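Local coordinates for probable oxidoreductase protein (Rhizobium etli, PDB 4FB5), which probably acts as a nucleotide-binding oxidoreductase of the GFO/IDH/MocA family, joining a Rossmann-type domain to a sheet-based C-terminal domain, at residues I192-W196 / K197-S201; M259-D262 / G263-A267; R351-I354 / R355-G359. One frame throughout, in Å; residues are numbered along the deposited sequence.

Interaction 1: I192-W196 / K197-S201; sequences IFFYW and KSELS
Lys197 lies over the indole of Trp196 at the start of a short 3-10 turn, in the loop between strand 175-183 and helix 206-221 of this GFO/IDH/MocA fold. The CG of Lys197 stands almost directly above the six-membered ring of Trp196, 3.6 Å from its centroid and 5° off the normal, which makes a CH-pi contact. Trp196 can offer this face because its CG sits between its own backbone N and carbonyl carbon (chi1 67°), turning the indole to run alongside its neighbour. From CG outward the lysine is extended, so that its CE reaches the CZ2 of Trp196 at 3.5 Å. The phenol of Tyr195 runs the same way, and its OH comes within 3.7 Å of Lys197 CD. A long aliphatic chain with a charged end suits this place: the methylenes pack against aromatic carbon while NZ continues to a salt bridge with Asp209 on helix 206-221.

Ser198 comes next. Its N donates to Tyr195 O at 3.0 Å, an i to i+3 bond of the 3-10 kind, and its small CB rests over one face of the Phe194 ring, 3.8 Å from the centroid. The ring can fold back over the turn in this way because its CG is anti to the backbone N. The backbone of Ser198 also bonds to that of Glu250, fastening the turn to a neighbouring part of the chain.

Glu199 closes the turn with a second bond of the same spacing, from its N to Trp196 O at 3.0 Å. Its side chain crosses Phe194 at about a right angle, and the methylene CG meets the ring edge, 3.7 Å from CE1 of Phe194.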
loop_
_atom_site.group_PDB
_atom_site.type_symbol
_atom_site.label_atom_id
_atom_site.label_comp_id
_atom_site.label_asym_id
_atom_site.label_seq_id
_atom_site.Cartn_x
_atom_site.Cartn_y
_atom_site.Cartn_z
ATOM N N ILE A 192 24.454 12.670 16.309
ATOM C CA ILE A 192 25.015 11.483 16.924
ATOM C C ILE A 192 26.549 11.593 16.891
ATOM O O ILE A 192 27.113 12.085 15.887
ATOM C CB ILE A 192 24.508 10.198 16.226
ATOM C CG1 ILE A 192 22.991 10.099 16.364
ATOM C CG2 ILE A 192 25.208 8.938 16.769
ATOM C CD1 ILE A 192 22.482 10.370 17.807
ATOM N N PHE A 193 27.204 11.180 17.971
ATOM C CA PHE A 193 28.646 11.269 18.023
ATOM C C PHE A 193 29.313 10.439 16.955
ATOM O O PHE A 193 28.864 9.343 16.627
ATOM C CB PHE A 193 29.211 10.872 19.394
ATOM C CG PHE A 193 28.806 11.806 20.518
ATOM C CD1 PHE A 193 28.889 13.184 20.360
ATOM C CD2 PHE A 193 28.361 11.288 21.754
ATOM C CE1 PHE A 193 28.508 14.051 21.407
ATOM C CE2 PHE A 193 27.973 12.143 22.802
ATOM C CZ PHE A 193 28.049 13.538 22.621
ATOM N N PHE A 194 30.378 11.009 16.411
ATOM C CA PHE A 194 31.344 10.337 15.559
ATOM C C PHE A 194 31.812 8.982 16.110
ATOM O O PHE A 194 32.326 8.880 17.217
ATOM C CB PHE A 194 32.557 11.260 15.391
ATOM C CG PHE A 194 33.503 10.820 14.336
ATOM C CD1 PHE A 194 34.374 9.731 14.561
ATOM C CD2 PHE A 194 33.543 11.481 13.105
ATOM C CE1 PHE A 194 35.256 9.293 13.559
ATOM C CE2 PHE A 194 34.436 11.051 12.092
ATOM C CZ PHE A 194 35.288 9.942 12.320
ATOM N N TYR A 195 31.650 7.932 15.348
ATOM C CA TYR A 195 32.330 6.687 15.699
ATOM C C TYR A 195 32.942 5.997 14.429
ATOM O O TYR A 195 33.061 6.643 13.345
ATOM C CB TYR A 195 31.420 5.770 16.508
ATOM C CG TYR A 195 30.170 5.348 15.786
ATOM C CD1 TYR A 195 29.994 4.032 15.362
ATOM C CD2 TYR A 195 29.139 6.281 15.504
ATOM C CE1 TYR A 195 28.816 3.637 14.695
ATOM C CE2 TYR A 195 28.002 5.904 14.831
ATOM C CZ TYR A 195 27.844 4.590 14.431
ATOM O OH TYR A 195 26.695 4.220 13.796
ATOM N N TRP A 196 33.333 4.719 14.559
ATOM C CA TRP A 196 34.117 4.113 13.496
ATOM C C TRP A 196 33.450 4.170 12.118
ATOM O O TRP A 196 34.146 4.104 11.095
ATOM C CB TRP A 196 34.543 2.702 13.844
ATOM C CG TRP A 196 33.431 1.775 13.931
ATOM C CD1 TRP A 196 32.665 1.513 15.039
ATOM C CD2 TRP A 196 32.913 0.967 12.872
ATOM N NE1 TRP A 196 31.703 0.589 14.728
ATOM C CE2 TRP A 196 31.828 0.232 13.407
ATOM C CE3 TRP A 196 33.258 0.793 11.508
ATOM C CZ2 TRP A 196 31.076 -0.669 12.636
ATOM C CZ3 TRP A 196 32.498 -0.111 10.720
ATOM C CH2 TRP A 196 31.427 -0.829 11.298
ATOM N N LYS A 197 32.126 4.311 12.082
ATOM C CA LYS A 197 31.428 4.259 10.799
ATOM C C LYS A 197 31.631 5.484 9.961
ATOM O O LYS A 197 31.047 5.578 8.893
ATOM C CB LYS A 197 29.932 3.984 10.952
ATOM C CG LYS A 197 29.710 2.503 11.079
ATOM C CD LYS A 197 28.274 2.089 11.163
ATOM C CE LYS A 197 28.206 0.570 10.955
ATOM N NZ LYS A 197 26.838 0.019 11.161
ATOM N N SER A 198 32.465 6.401 10.443
ATOM C CA SER A 198 32.830 7.611 9.725
ATOM C C SER A 198 34.325 7.713 9.448
ATOM O O SER A 198 34.805 8.756 9.023
ATOM C CB SER A 198 32.379 8.845 10.480
ATOM O OG SER A 198 31.000 9.039 10.311
ATOM N N GLU A 199 35.055 6.635 9.681
ATOM C CA GLU A 199 36.484 6.600 9.438
ATOM C C GLU A 199 36.757 5.846 8.157
ATOM O O GLU A 199 36.415 4.696 8.064
ATOM C CB GLU A 199 37.186 5.892 10.592
ATOM C CG GLU A 199 37.323 6.749 11.814
ATOM C CD GLU A 199 38.267 6.117 12.875
ATOM O OE1 GLU A 199 37.770 5.269 13.690
ATOM O OE2 GLU A 199 39.497 6.478 12.888
ATOM N N LEU A 200 37.399 6.496 7.193
ATOM C CA LEU A 200 37.690 5.923 5.902
ATOM C C LEU A 200 38.459 4.642 6.062
ATOM O O LEU A 200 38.210 3.663 5.346
ATOM C CB LEU A 200 38.493 6.901 5.043
ATOM C CG LEU A 200 38.804 6.467 3.598
ATOM C CD1 LEU A 200 37.574 6.254 2.748
ATOM C CD2 LEU A 200 39.635 7.473 2.915
ATOM N N SER A 201 39.375 4.625 7.017
ATOM C CA SER A 201 40.169 3.437 7.205
ATOM C C SER A 201 39.336 2.255 7.733
ATOM O O SER A 201 39.834 1.101 7.777
ATOM C CB SER A 201 41.344 3.714 8.153
ATOM O OG SER A 201 40.896 3.828 9.512
#

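Interaction 2: M259-D262 / G263-A267; sequences MRLD and GGISA
Ala267 and Met259, the latter a selenomethionine, face each other as an antiparallel hydrogen-bonded pair in the beta hairpin of strands 254-261 and 266-272, part of the large mixed sheet of this protein. Met259 N donates to Ala267 O at 2.8 Å, and Ala267 N returns a longer bond of 3.3 Å to Met259 O. The methyl of Ala267 is small enough to fit between larger neighbours: Met259 CE reaches its CB at 3.5 Å, and Leu261 CG approaches it from further along the strand.

Leu261 carries the contact on toward the turn. Its N bonds to Ile265 O at 2.8 Å, while its CD1 touches Ile265 CG2 at 3.9 Å. Branched aliphatic residues suit this face of the hairpin, where Leu218 of helix 206-221 packs on both Met259 and Leu261. Between the strands, Gly263 and Gly264 both have positive phi; at Gly263 a CB would press against the preceding carbonyl, so glycine is called for.

Arg260 belongs to the other face, beside Ser266, with which it forms a non-hydrogen-bonded pair. Its chain bends at chi2 (-83°), bringing the guanidinium back over the partner strand, while NH2 makes a salt bridge to Asp231 of the second subunit. This face thus takes part in the subunit interface. Ser266 CB lies over one face of the guanidinium, 3.5 Å from NH1 of Arg260, and that same NH1 donates within the guanidinium plane to Gly264 O at 2.8 Å.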
loop_
_atom_site.group_PDB
_atom_site.type_symbol
_atom_site.label_atom_id
_atom_site.label_comp_id
_atom_site.label_asym_id
_atom_site.label_seq_id
_atom_site.Cartn_x
_atom_site.Cartn_y
_atom_site.Cartn_z
HETATM N N MSE A 259 25.333 0.479 -13.311
HETATM C CA MSE A 259 26.162 -0.697 -13.532
HETATM C C MSE A 259 25.780 -1.511 -14.762
HETATM O O MSE A 259 24.865 -1.166 -15.495
HETATM C CB MSE A 259 26.178 -1.621 -12.319
HETATM C CG MSE A 259 25.886 -0.946 -11.013
HETATM SE SE MSE A 259 25.818 -2.183 -9.458
HETATM C CE MSE A 259 23.987 -2.857 -9.649
ATOM N N ARG A 260 26.531 -2.587 -14.967
ATOM C CA ARG A 260 26.246 -3.603 -15.960
ATOM C C ARG A 260 26.584 -4.919 -15.304
ATOM O O ARG A 260 27.663 -5.084 -14.777
ATOM C CB ARG A 260 27.115 -3.398 -17.195
ATOM C CG ARG A 260 26.763 -2.156 -17.982
ATOM C CD ARG A 260 25.608 -2.456 -18.891
ATOM N NE ARG A 260 25.034 -1.282 -19.526
ATOM C CZ ARG A 260 23.981 -1.334 -20.334
ATOM N NH1 ARG A 260 23.390 -2.505 -20.588
ATOM N NH2 ARG A 260 23.521 -0.221 -20.885
ATOM N N LEU A 261 25.658 -5.850 -15.279
ATOM C CA LEU A 261 26.001 -7.137 -14.752
ATOM C C LEU A 261 26.305 -8.096 -15.875
ATOM O O LEU A 261 26.252 -7.758 -17.076
ATOM C CB LEU A 261 24.859 -7.721 -13.948
ATOM C CG LEU A 261 24.077 -6.818 -13.018
ATOM C CD1 LEU A 261 22.681 -7.390 -12.786
ATOM C CD2 LEU A 261 24.836 -6.655 -11.704
ATOM N N ASP A 262 26.626 -9.305 -15.437
ATOM C CA ASP A 262 26.642 -10.504 -16.246
ATOM C C ASP A 262 25.505 -10.473 -17.236
ATOM O O ASP A 262 24.334 -10.235 -16.854
ATOM C CB ASP A 262 26.438 -11.706 -15.333
ATOM C CG ASP A 262 27.565 -12.711 -15.436
ATOM O OD1 ASP A 262 27.776 -13.268 -16.563
ATOM O OD2 ASP A 262 28.230 -12.936 -14.377
ATOM N N GLY A 263 25.849 -10.683 -18.504
ATOM C CA GLY A 263 24.838 -10.768 -19.565
ATOM C C GLY A 263 24.451 -9.424 -20.177
ATOM O O GLY A 263 23.430 -9.339 -20.915
ATOM N N GLY A 264 25.252 -8.388 -19.893
ATOM C CA GLY A 264 24.888 -7.000 -20.224
ATOM C C GLY A 264 23.638 -6.345 -19.584
ATOM O O GLY A 264 23.234 -5.278 -20.044
ATOM N N ILE A 265 23.060 -6.938 -18.523
ATOM C CA ILE A 265 21.931 -6.327 -17.798
ATOM C C ILE A 265 22.278 -4.996 -17.163
ATOM O O ILE A 265 23.285 -4.846 -16.493
ATOM C CB ILE A 265 21.423 -7.176 -16.657
ATOM C CG1 ILE A 265 20.700 -8.408 -17.150
ATOM C CG2 ILE A 265 20.425 -6.392 -15.852
ATOM C CD1 ILE A 265 20.332 -9.307 -15.982
ATOM N N SER A 266 21.413 -4.027 -17.374
ATOM C CA SER A 266 21.683 -2.700 -16.937
ATOM C C SER A 266 21.043 -2.504 -15.563
ATOM O O SER A 266 19.881 -2.828 -15.372
ATOM C CB SER A 266 21.124 -1.757 -17.964
ATOM O OG SER A 266 20.471 -0.674 -17.336
ATOM N N ALA A 267 21.804 -2.004 -14.593
ATOM C CA ALA A 267 21.340 -2.017 -13.214
ATOM C C ALA A 267 21.659 -0.702 -12.528
ATOM O O ALA A 267 22.644 -0.080 -12.840
ATOM C CB ALA A 267 21.929 -3.215 -12.468
#

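Interaction 3: R351-I354 / R355-G359; sequences RELI and RAITG
Arg351 and Arg355, one turn apart on helix 344-358, lay their guanidinium groups face to face, centres 3.4 Å apart and planes 24° from parallel. The CZ of each stands over the centre of the other, although the two side chains as a whole cross at about a right angle. Arg351 gets there by sending CG anti to its backbone N (chi1 178°) and then bending at chi2; Arg355 folds over at chi3.

Glu352 comes to the stack from the rim of Arg355. Its OE1 accepts from Arg355 NE at 2.9 Å in an i to i+3 salt bridge, and the nitrogen meets it from above the carboxylate plane, 51° out. The other oxygen, OE2, takes the backbone N of Ser363, which helps fix the rotation of the carboxylate.

Leu353 and Ile357 cover a different side of the helix, with Leu353 CG 4.1 Å from Ile357 CD1. Aliphatic residues suit this side, since it packs on Trp122 and His120 of strand 120-123 in the Rossmann-type domain. Ordinary i to i+4 backbone bonds, such as Ile357 N to Leu353 O at 3.0 Å, run beneath.

The stack is gathered round carboxylates: Asp53 forms a salt bridge with Arg351 NH2 and a long, weak ion pair with Arg355 NH1, and together with Glu352 it probably balances the paired positive charge.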
loop_
_atom_site.group_PDB
_atom_site.type_symbol
_atom_site.label_atom_id
_atom_site.label_comp_id
_atom_site.label_asym_id
_atom_site.label_seq_id
_atom_site.Cartn_x
_atom_site.Cartn_y
_atom_site.Cartn_z
ATOM N N ARG A 351 21.253 -23.313 8.247
ATOM C CA ARG A 351 20.970 -24.558 7.586
ATOM C C ARG A 351 21.860 -24.664 6.349
ATOM O O ARG A 351 22.584 -25.643 6.207
ATOM C CB ARG A 351 19.484 -24.732 7.274
ATOM C CG ARG A 351 19.141 -26.018 6.539
ATOM C CD ARG A 351 19.488 -27.233 7.366
ATOM N NE ARG A 351 19.532 -28.498 6.606
ATOM C CZ ARG A 351 20.592 -28.967 5.928
ATOM N NH1 ARG A 351 21.725 -28.269 5.868
ATOM N NH2 ARG A 351 20.516 -30.137 5.293
ATOM N N GLU A 352 21.888 -23.654 5.492
ATOM C CA GLU A 352 22.620 -23.835 4.248
ATOM C C GLU A 352 24.118 -24.019 4.475
ATOM O O GLU A 352 24.828 -24.557 3.616
ATOM C CB GLU A 352 22.347 -22.708 3.263
ATOM C CG GLU A 352 20.916 -22.670 2.797
ATOM C CD GLU A 352 20.514 -23.832 1.896
ATOM O OE1 GLU A 352 19.547 -24.544 2.247
ATOM O OE2 GLU A 352 21.128 -24.007 0.829
ATOM N N LEU A 353 24.596 -23.569 5.629
ATOM C CA LEU A 353 26.003 -23.673 5.943
ATOM C C LEU A 353 26.316 -25.129 6.251
ATOM O O LEU A 353 27.389 -25.639 5.884
ATOM C CB LEU A 353 26.360 -22.813 7.152
ATOM C CG LEU A 353 27.768 -23.069 7.692
ATOM C CD1 LEU A 353 28.729 -23.042 6.558
ATOM C CD2 LEU A 353 28.219 -22.074 8.753
ATOM N N ILE A 354 25.378 -25.783 6.927
ATOM C CA ILE A 354 25.526 -27.164 7.243
ATOM C C ILE A 354 25.467 -28.011 5.978
ATOM O O ILE A 354 26.213 -28.991 5.852
ATOM C CB ILE A 354 24.492 -27.589 8.258
ATOM C CG1 ILE A 354 24.829 -26.896 9.582
ATOM C CG2 ILE A 354 24.503 -29.105 8.396
ATOM C CD1 ILE A 354 23.684 -26.534 10.400
ATOM N N ARG A 355 24.615 -27.622 5.033
ATOM C CA ARG A 355 24.597 -28.315 3.768
ATOM C C ARG A 355 25.987 -28.296 3.193
ATOM O O ARG A 355 26.527 -29.343 2.864
ATOM C CB ARG A 355 23.599 -27.733 2.779
ATOM C CG ARG A 355 22.374 -28.625 2.556
ATOM C CD ARG A 355 21.327 -27.975 1.634
ATOM N NE ARG A 355 20.225 -27.392 2.399
ATOM C CZ ARG A 355 19.226 -28.093 2.941
ATOM N NH1 ARG A 355 19.183 -29.409 2.802
ATOM N NH2 ARG A 355 18.267 -27.484 3.631
ATOM N N ALA A 356 26.568 -27.107 3.075
ATOM C CA ALA A 356 27.914 -26.961 2.535
ATOM C C ALA A 356 28.885 -27.924 3.210
ATOM O O ALA A 356 29.517 -28.748 2.549
ATOM C CB ALA A 356 28.395 -25.526 2.687
ATOM N N ILE A 357 28.998 -27.815 4.530
ATOM C CA ILE A 357 29.889 -28.677 5.296
ATOM C C ILE A 357 29.912 -30.090 4.725
ATOM O O ILE A 357 30.921 -30.790 4.813
ATOM C CB ILE A 357 29.476 -28.740 6.779
ATOM C CG1 ILE A 357 30.157 -27.621 7.569
ATOM C CG2 ILE A 357 29.817 -30.100 7.369
ATOM C CD1 ILE A 357 29.214 -26.842 8.461
ATOM N N THR A 358 28.794 -30.504 4.138
ATOM C CA THR A 358 28.684 -31.832 3.547
ATOM C C THR A 358 28.379 -31.746 2.056
ATOM O O THR A 358 28.238 -32.766 1.380
ATOM C CB THR A 358 27.590 -32.669 4.238
ATOM O OG1 THR A 358 26.298 -32.192 3.839
ATOM C CG2 THR A 358 27.719 -32.569 5.749
ATOM N N GLY A 359 28.280 -30.522 1.548
ATOM C CA GLY A 359 27.993 -30.300 0.142
ATOM C C GLY A 359 28.119 -31.564 -0.684
ATOM O O GLY A 359 29.219 -32.080 -0.885
#

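From the N terminus the three contacts follow in series; none nests in or crosses another, and each is closed within a single continuous run of residues. Interaction 1 tightens a turn in the loop leading from strand 175-183 to helix 206-221. Interaction 2 closes the hairpin between strands 254-261 and 266-272, whose apolar face packs on that same helix and whose other face meets the second subunit. Interaction 3 lies near the end of helix 344-358, against the Rossmann-type domain, across the chain's centre from interaction 1. The centres lie about 30 to 36 Å apart and no two contacts touch; helix 206-221 nevertheless links the first two, through Asp209 and through Leu215 and Leu218 respectively.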